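PDB 6SNR: lipid II:glycine glycyltransferase from Staphylococcus aureus, which probably attaches the first glycine of the pentaglycine cross-bridge to the lysine of lipid II, using glycyl-tRNA as donor, during peptidoglycan synthesis. Local coordinates for residues A[178-184]-A[227-233]; A[302-308]-A[320-326]; A[354-359]-A[371-377]. One frame throughout, in Å; residues are numbered along the deposited sequence.

Contact 1: A[178-184]-A[227-233]; sequences GTTVERS and ELFLVKL
T180 and E182 exchange paired N-H...O=C bonds with K232 and L230, and S184 N adds a fifth bond to L228 O, so that strand 180-183 runs antiparallel to strand 227-233 with 153° between their directions. At the non-hydrogen-bonded pairs V181–V231 and R183–F229 the CA atoms come nearer to each other, and these side chains share the face that turns to helix 332-347. Branched valines suit this extended backbone and the apolar cover. CG1 of V181, anti to its own N (chi1 -177°), reaches F229 CD2 at 4.1 Å, while its other methyl, CG2, meets V231 CG2. T179 lays CB 3.6 Å from V231 CG1, and its OG1 is hydrogen-bonded to H335 ND1. F229 also receives the aliphatic root of R183, whose CB comes within 4.0 Å of the ring's CE2 atom. Beyond that the arginine bends at chi3 (92°), bringing NE to 3.5 Å from E227 OE1. That oxygen lies well out of the guanidinium plane, so this salt bridge works through charge and no N-H is aimed at it. A water bridges the same OE1 to S184 O and L228 N, serving both backbone atoms where the pairing ends. On the other face, E182 OE2 packs 3.6 Å from K232 CD, yet the charged ends, E182 OE2 and K232 NZ, stay 4.3 Å apart, beyond a salt bridge: E182 OE1 bonds to Y303 OH and K232 NZ to E300 O. S184 sets its small hydroxyl OG 3.5 Å from L230 CD1. G178, at a positive phi where a side chain would strike the preceding carbonyl, leads out of helix 165-177. This is the antiparallel edge of a seven-stranded mixed sheet, in the acetyltransferase-like fold of the FemABX family.

Contact 2: A[302-308]-A[320-326]; sequences IYLSGAL and YGASSNE
S305 and S323 both hold OG between the backbone N and the carbonyl carbon (chi1 66° and 59°), which turns each hydroxyl off the interface, so that the methylenes, brought together by the close backbones, meet CB to CB at 3.8 Å. The next pair on this face, A307 and G321, is smaller still: A307 CB lies 3.3 Å from Y320 O. Residues this small suit two strands drawn close at non-hydrogen-bonded positions beneath helix 332-347, whose M336 touches S305 and A307. Between them run the backbone bonds G306 N to A322 O and A322 N to G306 O, each 2.9 Å, flanked by S324 N to L304 O and L308 N to Y320 O. Larger groups gather at the ends. L308 CD1 approaches Y320 CD2 at 4.3 Å, in a layer completed by helix 210-220, while the tyrosine hydroxyl carries on to Y212. At the far end L304 CD2 reaches E326 O at 3.8 Å, and the I302 side chain crosses that of E326 at about a right angle, with CD1 against carboxylate oxygen OE1. Segments 302-308 and 320-323 run at 174°, nearly antiparallel, within the beta hairpin of strands 302-312 and 315-323, near the mixed sheet's centre.

Contact 3: A[354-359]-A[371-377]; sequences FGGTDN and WAFKKVW
F354, F373 and W377 form an aromatic cluster where strand 351-356 of the acetyltransferase-like fold ends against helix 368-374 and the type I turn K374–W377. F354 meets both of the others: CG anti to its carbonyl carbon (chi1 -79°) turns its ring toward the helix end, where the three rings form a triangle. It presents an edge to the face of F373 in an offset T-shaped pair, planes at 84° and centroids 5.5 Å apart. The F354 ring and the five-membered ring of W377 are inclined by only 30° but displaced, with little overlap; F354 CE2 lies over a face of the indole, and F354 CZ presses on W377 CB at 3.5 Å. Q337 and M341 of helix 332-347 pack on both F354 and W377, a buried place suited to large flat apolar groups.

K374 supplies the polar half. Its extended chain passes F354 CB, with K374 CG 3.8 Å away, and delivers the buried ammonium to the strand end. There NZ donates to F354 O at 2.8 Å and to G356 O at the same length, approaching the first from above its carbonyl plane. The long lysine satisfies two carbonyls turned to one side. At the bend G355 has a positive phi, which glycine adopts readily, and carries no CB to crowd the ammonium. W371 has CG anti to its N, which swings the indole to the loop. T357 OG1 meets the edge of that indole in plane, 3.6 Å from W371 CE3, while donating a 2.7 Å hydrogen bond to D358 O.

In the fold
Contacts 1 and 2 lie side by side in one sheet, since strands 226-233 and 302-312 are neighbours, and V231 O to L304 N is a probable bond between them. Contact 3 reaches the same sheet through strand 351-356, beside strand 315-323, but its centre is about 19 Å from that of contact 2. Helix 332-347 touches all three. Contact 1, on an outermost strand, combines backbone pairing with charged side chains and a water; contact 2, farther inside, relies on small residues and backbone bonds. Contact 3 joins a strand end to a helix instead, through aromatic rings and a buried lysine, with exposed N359 at its margin.

Contact 1: A[178-184]-A[227-233]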
loop_
_atom_site.group_PDB
_atom_site.type_symbol
_atom_site.label_atom_id
_atom_site.label_comp_id
_atom_site.label_asym_id
_atom_site.label_seq_id
_atom_site.Cartn_x
_atom_site.Cartn_y
_atom_site.Cartn_z
ATOM N N GLY A 178 -11.977 6.725 -19.302
ATOM C CA GLY A 178 -12.306 8.129 -19.029
ATOM C C GLY A 178 -12.317 8.589 -17.575
ATOM O O GLY A 178 -12.996 9.525 -17.248
ATOM N N THR A 179 -11.558 7.943 -16.692
ATOM C CA THR A 179 -11.341 8.524 -15.340
ATOM C C THR A 179 -9.970 9.211 -15.274
ATOM O O THR A 179 -9.121 8.969 -16.111
ATOM C CB THR A 179 -11.399 7.439 -14.220
ATOM O OG1 THR A 179 -10.510 6.349 -14.515
ATOM C CG2 THR A 179 -12.827 6.909 -14.028
ATOM N N THR A 180 -9.757 10.046 -14.251
ATOM C CA THR A 180 -8.441 10.599 -13.939
ATOM C C THR A 180 -8.083 10.228 -12.493
ATOM O O THR A 180 -8.973 10.083 -11.622
ATOM C CB THR A 180 -8.400 12.138 -14.065
ATOM O OG1 THR A 180 -9.426 12.707 -13.262
ATOM C CG2 THR A 180 -8.649 12.562 -15.506
ATOM N N VAL A 181 -6.797 10.023 -12.274
ATOM C CA VAL A 181 -6.301 9.754 -10.898
ATOM C C VAL A 181 -5.664 11.042 -10.403
ATOM O O VAL A 181 -4.772 11.580 -11.058
ATOM C CB VAL A 181 -5.326 8.592 -10.901
ATOM C CG1 VAL A 181 -4.886 8.275 -9.483
ATOM C CG2 VAL A 181 -5.987 7.360 -11.549
ATOM N N GLU A 182 -6.122 11.508 -9.233
ATOM C CA GLU A 182 -5.579 12.703 -8.570
ATOM C C GLU A 182 -4.774 12.306 -7.321
ATOM O O GLU A 182 -5.214 11.446 -6.577
ATOM C CB GLU A 182 -6.709 13.601 -8.069
ATOM C CG GLU A 182 -7.581 14.238 -9.141
ATOM C CD GLU A 182 -8.773 15.007 -8.584
ATOM O OE1 GLU A 182 -9.010 15.024 -7.352
ATOM O OE2 GLU A 182 -9.507 15.589 -9.416
ATOM N N ARG A 183 -3.620 12.943 -7.131
ATOM C CA ARG A 183 -2.936 12.920 -5.816
ATOM C C ARG A 183 -3.578 14.023 -5.034
ATOM O O ARG A 183 -3.461 15.215 -5.407
ATOM C CB ARG A 183 -1.413 13.125 -5.962
ATOM C CG ARG A 183 -0.592 12.929 -4.680
ATOM C CD ARG A 183 0.764 13.617 -4.791
ATOM N NE ARG A 183 0.688 14.983 -4.267
ATOM C CZ ARG A 183 1.577 15.950 -4.494
ATOM N NH1 ARG A 183 2.653 15.722 -5.247
ATOM N NH2 ARG A 183 1.377 17.162 -3.967
ATOM N N SER A 184 -4.302 13.662 -3.972
ATOM C CA SER A 184 -5.142 14.587 -3.222
ATOM C C SER A 184 -4.391 15.194 -2.017
ATOM O O SER A 184 -3.146 15.147 -1.976
ATOM C CB SER A 184 -6.443 13.906 -2.801
ATOM O OG SER A 184 -7.434 14.802 -2.296
ATOM N N GLU A 227 0.463 9.480 1.101
ATOM C CA GLU A 227 -0.293 10.229 0.099
ATOM C C GLU A 227 -1.664 9.610 -0.108
ATOM O O GLU A 227 -1.832 8.399 -0.033
ATOM C CB GLU A 227 0.453 10.250 -1.229
ATOM C CG GLU A 227 1.877 10.780 -1.103
ATOM C CD GLU A 227 1.959 12.303 -1.041
ATOM O OE1 GLU A 227 0.973 13.005 -1.343
ATOM O OE2 GLU A 227 3.048 12.780 -0.690
ATOM N N LEU A 228 -2.646 10.472 -0.398
ATOM C CA LEU A 228 -3.981 10.063 -0.703
ATOM C C LEU A 228 -4.227 10.217 -2.200
ATOM O O LEU A 228 -3.883 11.257 -2.769
ATOM C CB LEU A 228 -4.977 10.930 0.041
ATOM C CG LEU A 228 -6.464 10.730 -0.286
ATOM C CD1 LEU A 228 -6.945 9.367 0.162
ATOM C CD2 LEU A 228 -7.317 11.859 0.308
ATOM N N PHE A 229 -4.792 9.185 -2.819
ATOM C CA PHE A 229 -5.130 9.250 -4.265
ATOM C C PHE A 229 -6.630 9.102 -4.346
ATOM O O PHE A 229 -7.202 8.314 -3.595
ATOM C CB PHE A 229 -4.415 8.146 -5.068
ATOM C CG PHE A 229 -2.954 8.347 -5.170
ATOM C CD1 PHE A 229 -2.135 7.998 -4.112
ATOM C CD2 PHE A 229 -2.388 8.935 -6.279
ATOM C CE1 PHE A 229 -0.794 8.252 -4.160
ATOM C CE2 PHE A 229 -1.022 9.150 -6.347
ATOM C CZ PHE A 229 -0.225 8.802 -5.257
ATOM N N LEU A 230 -7.258 9.827 -5.293
ATOM C CA LEU A 230 -8.702 9.737 -5.524
ATOM C C LEU A 230 -8.927 9.589 -7.039
ATOM O O LEU A 230 -8.211 10.231 -7.849
ATOM C CB LEU A 230 -9.358 11.008 -5.034
ATOM C CG LEU A 230 -9.344 11.308 -3.556
ATOM C CD1 LEU A 230 -10.004 12.647 -3.270
ATOM C CD2 LEU A 230 -10.042 10.200 -2.808
ATOM N N VAL A 231 -9.917 8.798 -7.423
ATOM C CA VAL A 231 -10.232 8.623 -8.874
ATOM C C VAL A 231 -11.569 9.320 -9.152
ATOM O O VAL A 231 -12.552 9.041 -8.480
ATOM C CB VAL A 231 -10.335 7.156 -9.259
ATOM C CG1 VAL A 231 -10.691 6.995 -10.741
ATOM C CG2 VAL A 231 -9.018 6.431 -8.952
ATOM N N LYS A 232 -11.552 10.207 -10.147
ATOM C CA LYS A 232 -12.681 11.059 -10.496
ATOM C C LYS A 232 -13.183 10.725 -11.918
ATOM O O LYS A 232 -12.399 10.482 -12.833
ATOM C CB LYS A 232 -12.240 12.511 -10.480
ATOM C CG LYS A 232 -13.389 13.499 -10.622
ATOM C CD LYS A 232 -12.922 14.913 -10.358
ATOM C CE LYS A 232 -13.833 15.610 -9.379
ATOM N NZ LYS A 232 -13.576 17.075 -9.444
ATOM N N LEU A 233 -14.498 10.757 -12.080
ATOM C CA LEU A 233 -15.122 10.732 -13.398
ATOM C C LEU A 233 -15.658 12.145 -13.569
ATOM O O LEU A 233 -16.511 12.559 -12.784
ATOM C CB LEU A 233 -16.260 9.730 -13.423
ATOM C CG LEU A 233 -17.172 9.807 -14.676
ATOM C CD1 LEU A 233 -16.327 9.673 -15.948
ATOM C CD2 LEU A 233 -18.229 8.718 -14.615
HETATM O O HOH W 1 -1.785 13.264 -0.504
#

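Contact 2: A[302-308]-A[320-326]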
loop_
_atom_site.group_PDB
_atom_site.type_symbol
_atom_site.label_atom_id
_atom_site.label_comp_id
_atom_site.label_asym_id
_atom_site.label_seq_id
_atom_site.Cartn_x
_atom_site.Cartn_y
_atom_site.Cartn_z
ATOM N N ILE A 302 -17.598 13.142 -9.999
ATOM C CA ILE A 302 -17.899 12.239 -8.933
ATOM C C ILE A 302 -16.639 11.429 -8.688
ATOM O O ILE A 302 -15.956 11.022 -9.630
ATOM C CB ILE A 302 -19.077 11.298 -9.282
ATOM C CG1 ILE A 302 -19.501 10.474 -8.053
ATOM C CG2 ILE A 302 -18.750 10.384 -10.448
ATOM C CD1 ILE A 302 -20.428 9.315 -8.363
ATOM N N TYR A 303 -16.336 11.229 -7.418
ATOM C CA TYR A 303 -15.219 10.361 -7.041
ATOM C C TYR A 303 -15.707 8.930 -6.871
ATOM O O TYR A 303 -16.704 8.683 -6.208
ATOM C CB TYR A 303 -14.583 10.869 -5.748
ATOM C CG TYR A 303 -13.780 12.120 -5.955
ATOM C CD1 TYR A 303 -12.558 12.095 -6.610
ATOM C CD2 TYR A 303 -14.227 13.339 -5.474
ATOM C CE1 TYR A 303 -11.794 13.235 -6.815
ATOM C CE2 TYR A 303 -13.474 14.488 -5.660
ATOM C CZ TYR A 303 -12.268 14.451 -6.329
ATOM O OH TYR A 303 -11.528 15.615 -6.517
ATOM N N LEU A 304 -14.949 8.001 -7.461
ATOM C CA LEU A 304 -15.272 6.598 -7.516
ATOM C C LEU A 304 -14.449 5.692 -6.618
ATOM O O LEU A 304 -14.924 4.649 -6.173
ATOM C CB LEU A 304 -15.035 6.112 -8.958
ATOM C CG LEU A 304 -15.891 6.784 -10.044
ATOM C CD1 LEU A 304 -15.667 6.083 -11.368
ATOM C CD2 LEU A 304 -17.349 6.804 -9.647
ATOM N N SER A 305 -13.180 6.041 -6.423
ATOM C CA SER A 305 -12.327 5.218 -5.577
ATOM C C SER A 305 -11.265 6.086 -4.931
ATOM O O SER A 305 -11.058 7.219 -5.321
ATOM C CB SER A 305 -11.692 4.075 -6.350
ATOM O OG SER A 305 -10.774 4.503 -7.327
ATOM N N GLY A 306 -10.559 5.525 -3.963
ATOM C CA GLY A 306 -9.483 6.250 -3.287
ATOM C C GLY A 306 -8.605 5.277 -2.520
ATOM O O GLY A 306 -8.998 4.110 -2.265
ATOM N N ALA A 307 -7.382 5.734 -2.226
ATOM C CA ALA A 307 -6.454 4.914 -1.483
ATOM C C ALA A 307 -5.375 5.730 -0.801
ATOM O O ALA A 307 -5.028 6.825 -1.232
ATOM C CB ALA A 307 -5.813 3.935 -2.425
ATOM N N LEU A 308 -4.822 5.143 0.269
ATOM C CA LEU A 308 -3.667 5.689 0.961
ATOM C C LEU A 308 -2.410 4.872 0.671
ATOM O O LEU A 308 -2.434 3.644 0.815
ATOM C CB LEU A 308 -3.983 5.699 2.441
ATOM C CG LEU A 308 -4.949 6.756 2.982
ATOM C CD1 LEU A 308 -5.341 6.454 4.438
ATOM C CD2 LEU A 308 -4.347 8.138 2.887
ATOM N N TYR A 320 -4.659 1.269 2.547
ATOM C CA TYR A 320 -6.105 1.207 2.571
ATOM C C TYR A 320 -6.633 1.659 1.215
ATOM O O TYR A 320 -6.087 2.583 0.623
ATOM C CB TYR A 320 -6.703 2.152 3.641
ATOM C CG TYR A 320 -6.454 1.752 5.077
ATOM C CD1 TYR A 320 -7.209 0.774 5.664
ATOM C CD2 TYR A 320 -5.490 2.410 5.852
ATOM C CE1 TYR A 320 -6.994 0.387 6.991
ATOM C CE2 TYR A 320 -5.254 2.039 7.173
ATOM C CZ TYR A 320 -6.019 1.045 7.737
ATOM O OH TYR A 320 -5.808 0.664 9.035
ATOM N N GLY A 321 -7.704 1.019 0.755
ATOM C CA GLY A 321 -8.412 1.432 -0.470
ATOM C C GLY A 321 -9.920 1.315 -0.330
ATOM O O GLY A 321 -10.400 0.534 0.502
ATOM N N ALA A 322 -10.660 2.101 -1.102
ATOM C CA ALA A 322 -12.134 2.129 -0.997
ATOM C C ALA A 322 -12.705 2.463 -2.340
ATOM O O ALA A 322 -12.039 3.121 -3.149
ATOM C CB ALA A 322 -12.605 3.134 0.052
ATOM N N SER A 323 -13.937 2.014 -2.605
ATOM C CA SER A 323 -14.580 2.394 -3.857
ATOM C C SER A 323 -16.090 2.331 -3.715
ATOM O O SER A 323 -16.589 1.573 -2.877
ATOM C CB SER A 323 -14.117 1.483 -5.007
ATOM O OG SER A 323 -14.403 0.118 -4.740
ATOM N N SER A 324 -16.770 3.134 -4.532
ATOM C CA SER A 324 -18.235 3.250 -4.480
ATOM C C SER A 324 -18.881 2.162 -5.303
ATOM O O SER A 324 -18.211 1.412 -5.989
ATOM C CB SER A 324 -18.704 4.602 -4.997
ATOM O OG SER A 324 -18.487 4.731 -6.386
ATOM N N ASN A 325 -20.205 2.080 -5.195
ATOM C CA ASN A 325 -20.991 1.126 -5.967
ATOM C C ASN A 325 -21.338 1.616 -7.379
ATOM O O ASN A 325 -21.919 0.865 -8.171
ATOM C CB ASN A 325 -22.293 0.803 -5.197
ATOM C CG ASN A 325 -22.042 0.127 -3.854
ATOM O OD1 ASN A 325 -22.585 0.536 -2.831
ATOM N ND2 ASN A 325 -21.279 -0.950 -3.863
ATOM N N GLU A 326 -20.987 2.853 -7.715
ATOM C CA GLU A 326 -21.363 3.425 -9.010
ATOM C C GLU A 326 -20.239 3.425 -10.048
ATOM O O GLU A 326 -19.057 3.455 -9.711
ATOM C CB GLU A 326 -21.823 4.856 -8.831
ATOM C CG GLU A 326 -22.998 5.041 -7.898
ATOM C CD GLU A 326 -23.324 6.505 -7.768
ATOM O OE1 GLU A 326 -23.022 7.079 -6.706
ATOM O OE2 GLU A 326 -23.836 7.082 -8.750
#

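Contact 3: A[354-359]-A[371-377]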
loop_
_atom_site.group_PDB
_atom_site.type_symbol
_atom_site.label_atom_id
_atom_site.label_comp_id
_atom_site.label_asym_id
_atom_site.label_seq_id
_atom_site.Cartn_x
_atom_site.Cartn_y
_atom_site.Cartn_z
ATOM N N PHE A 354 1.130 -4.893 -1.036
ATOM C CA PHE A 354 -0.311 -4.935 -0.840
ATOM C C PHE A 354 -0.763 -5.407 0.536
ATOM O O PHE A 354 -1.961 -5.510 0.790
ATOM C CB PHE A 354 -0.943 -5.877 -1.866
ATOM C CG PHE A 354 -1.108 -5.280 -3.232
ATOM C CD1 PHE A 354 -0.097 -5.374 -4.162
ATOM C CD2 PHE A 354 -2.334 -4.767 -3.633
ATOM C CE1 PHE A 354 -0.257 -4.864 -5.440
ATOM C CE2 PHE A 354 -2.507 -4.265 -4.941
ATOM C CZ PHE A 354 -1.475 -4.321 -5.823
ATOM N N GLY A 355 0.193 -5.758 1.400
ATOM C CA GLY A 355 -0.086 -6.218 2.742
ATOM C C GLY A 355 -0.453 -7.696 2.826
ATOM O O GLY A 355 -0.164 -8.466 1.919
ATOM N N GLY A 356 -1.167 -8.055 3.900
ATOM C CA GLY A 356 -1.249 -9.432 4.322
ATOM C C GLY A 356 -2.072 -10.389 3.479
ATOM O O GLY A 356 -3.037 -9.994 2.835
ATOM N N THR A 357 -1.712 -11.647 3.623
ATOM C CA THR A 357 -2.439 -12.759 2.995
ATOM C C THR A 357 -2.111 -14.036 3.718
ATOM O O THR A 357 -1.044 -14.192 4.271
ATOM C CB THR A 357 -2.062 -12.846 1.493
ATOM O OG1 THR A 357 -2.973 -13.764 0.815
ATOM C CG2 THR A 357 -0.662 -13.295 1.268
ATOM N N ASP A 358 -3.022 -15.029 3.615
ATOM C CA ASP A 358 -2.661 -16.416 3.696
ATOM C C ASP A 358 -2.087 -16.921 2.371
ATOM O O ASP A 358 -2.328 -16.347 1.315
ATOM C CB ASP A 358 -3.926 -17.279 4.020
ATOM C CG ASP A 358 -4.449 -17.094 5.426
ATOM O OD1 ASP A 358 -3.671 -16.792 6.390
ATOM O OD2 ASP A 358 -5.686 -17.318 5.626
ATOM N N ASN A 359 -1.290 -17.979 2.463
ATOM C CA ASN A 359 -0.738 -18.620 1.260
ATOM C C ASN A 359 -1.779 -19.550 0.621
ATOM O O ASN A 359 -1.971 -20.627 1.127
ATOM C CB ASN A 359 0.491 -19.425 1.604
ATOM C CG ASN A 359 1.212 -19.988 0.363
ATOM O OD1 ASN A 359 0.761 -19.788 -0.754
ATOM N ND2 ASN A 359 2.334 -20.678 0.561
ATOM N N TRP A 371 -6.454 -12.899 -1.205
ATOM C CA TRP A 371 -5.540 -13.647 -2.081
ATOM C C TRP A 371 -5.940 -13.441 -3.542
ATOM O O TRP A 371 -5.085 -13.132 -4.376
ATOM C CB TRP A 371 -5.566 -15.104 -1.697
ATOM C CG TRP A 371 -4.900 -16.040 -2.635
ATOM C CD1 TRP A 371 -5.535 -16.875 -3.527
ATOM C CD2 TRP A 371 -3.507 -16.318 -2.750
ATOM N NE1 TRP A 371 -4.615 -17.632 -4.186
ATOM C CE2 TRP A 371 -3.358 -17.310 -3.735
ATOM C CE3 TRP A 371 -2.352 -15.826 -2.113
ATOM C CZ2 TRP A 371 -2.120 -17.819 -4.081
ATOM C CZ3 TRP A 371 -1.132 -16.322 -2.465
ATOM C CH2 TRP A 371 -1.012 -17.312 -3.450
ATOM N N ALA A 372 -7.246 -13.566 -3.815
ATOM C CA ALA A 372 -7.789 -13.438 -5.172
ATOM C C ALA A 372 -7.477 -12.073 -5.798
ATOM O O ALA A 372 -7.170 -11.958 -7.001
ATOM C CB ALA A 372 -9.300 -13.679 -5.138
ATOM N N PHE A 373 -7.581 -11.032 -4.968
ATOM C CA PHE A 373 -7.308 -9.654 -5.332
ATOM C C PHE A 373 -5.813 -9.469 -5.546
ATOM O O PHE A 373 -5.392 -8.995 -6.593
ATOM C CB PHE A 373 -7.850 -8.702 -4.248
ATOM C CG PHE A 373 -7.195 -7.348 -4.188
ATOM C CD1 PHE A 373 -7.022 -6.567 -5.306
ATOM C CD2 PHE A 373 -6.858 -6.809 -2.945
ATOM C CE1 PHE A 373 -6.441 -5.301 -5.219
ATOM C CE2 PHE A 373 -6.289 -5.562 -2.853
ATOM C CZ PHE A 373 -6.096 -4.798 -3.990
ATOM N N LYS A 374 -4.992 -9.796 -4.527
ATOM C CA LYS A 374 -3.618 -9.372 -4.583
ATOM C C LYS A 374 -2.767 -10.176 -5.597
ATOM O O LYS A 374 -1.841 -9.635 -6.167
ATOM C CB LYS A 374 -3.011 -9.399 -3.159
ATOM C CG LYS A 374 -3.735 -8.425 -2.258
ATOM C CD LYS A 374 -3.379 -8.628 -0.768
ATOM C CE LYS A 374 -4.251 -7.791 0.166
ATOM N NZ LYS A 374 -3.662 -7.589 1.561
ATOM N N LYS A 375 -3.160 -11.436 -5.849
ATOM C CA LYS A 375 -2.339 -12.321 -6.672
ATOM C C LYS A 375 -2.237 -11.875 -8.156
ATOM O O LYS A 375 -1.344 -12.294 -8.839
ATOM C CB LYS A 375 -2.836 -13.764 -6.580
ATOM C CG LYS A 375 -4.167 -14.076 -7.281
ATOM C CD LYS A 375 -4.507 -15.539 -7.063
ATOM C CE LYS A 375 -5.445 -16.069 -8.140
ATOM N NZ LYS A 375 -5.631 -17.543 -8.008
ATOM N N VAL A 376 -3.157 -11.033 -8.630
ATOM C CA VAL A 376 -3.181 -10.666 -10.058
ATOM C C VAL A 376 -2.359 -9.458 -10.421
ATOM O O VAL A 376 -2.298 -9.062 -11.575
ATOM C CB VAL A 376 -4.637 -10.526 -10.598
ATOM C CG1 VAL A 376 -5.413 -11.812 -10.407
ATOM C CG2 VAL A 376 -5.374 -9.356 -9.988
ATOM N N TRP A 377 -1.708 -8.834 -9.411
ATOM C CA TRP A 377 -1.005 -7.599 -9.591
ATOM C C TRP A 377 0.534 -7.703 -9.718
ATOM O O TRP A 377 1.283 -6.770 -9.341
ATOM C CB TRP A 377 -1.402 -6.656 -8.413
ATOM C CG TRP A 377 -2.783 -6.143 -8.636
ATOM C CD1 TRP A 377 -3.911 -6.563 -8.049
ATOM C CD2 TRP A 377 -3.163 -5.094 -9.542
ATOM N NE1 TRP A 377 -4.999 -5.842 -8.530
ATOM C CE2 TRP A 377 -4.558 -4.932 -9.439
ATOM C CE3 TRP A 377 -2.454 -4.293 -10.458
ATOM C CZ2 TRP A 377 -5.280 -3.995 -10.238
ATOM C CZ3 TRP A 377 -3.170 -3.338 -11.211
ATOM C CH2 TRP A 377 -4.585 -3.237 -11.105
#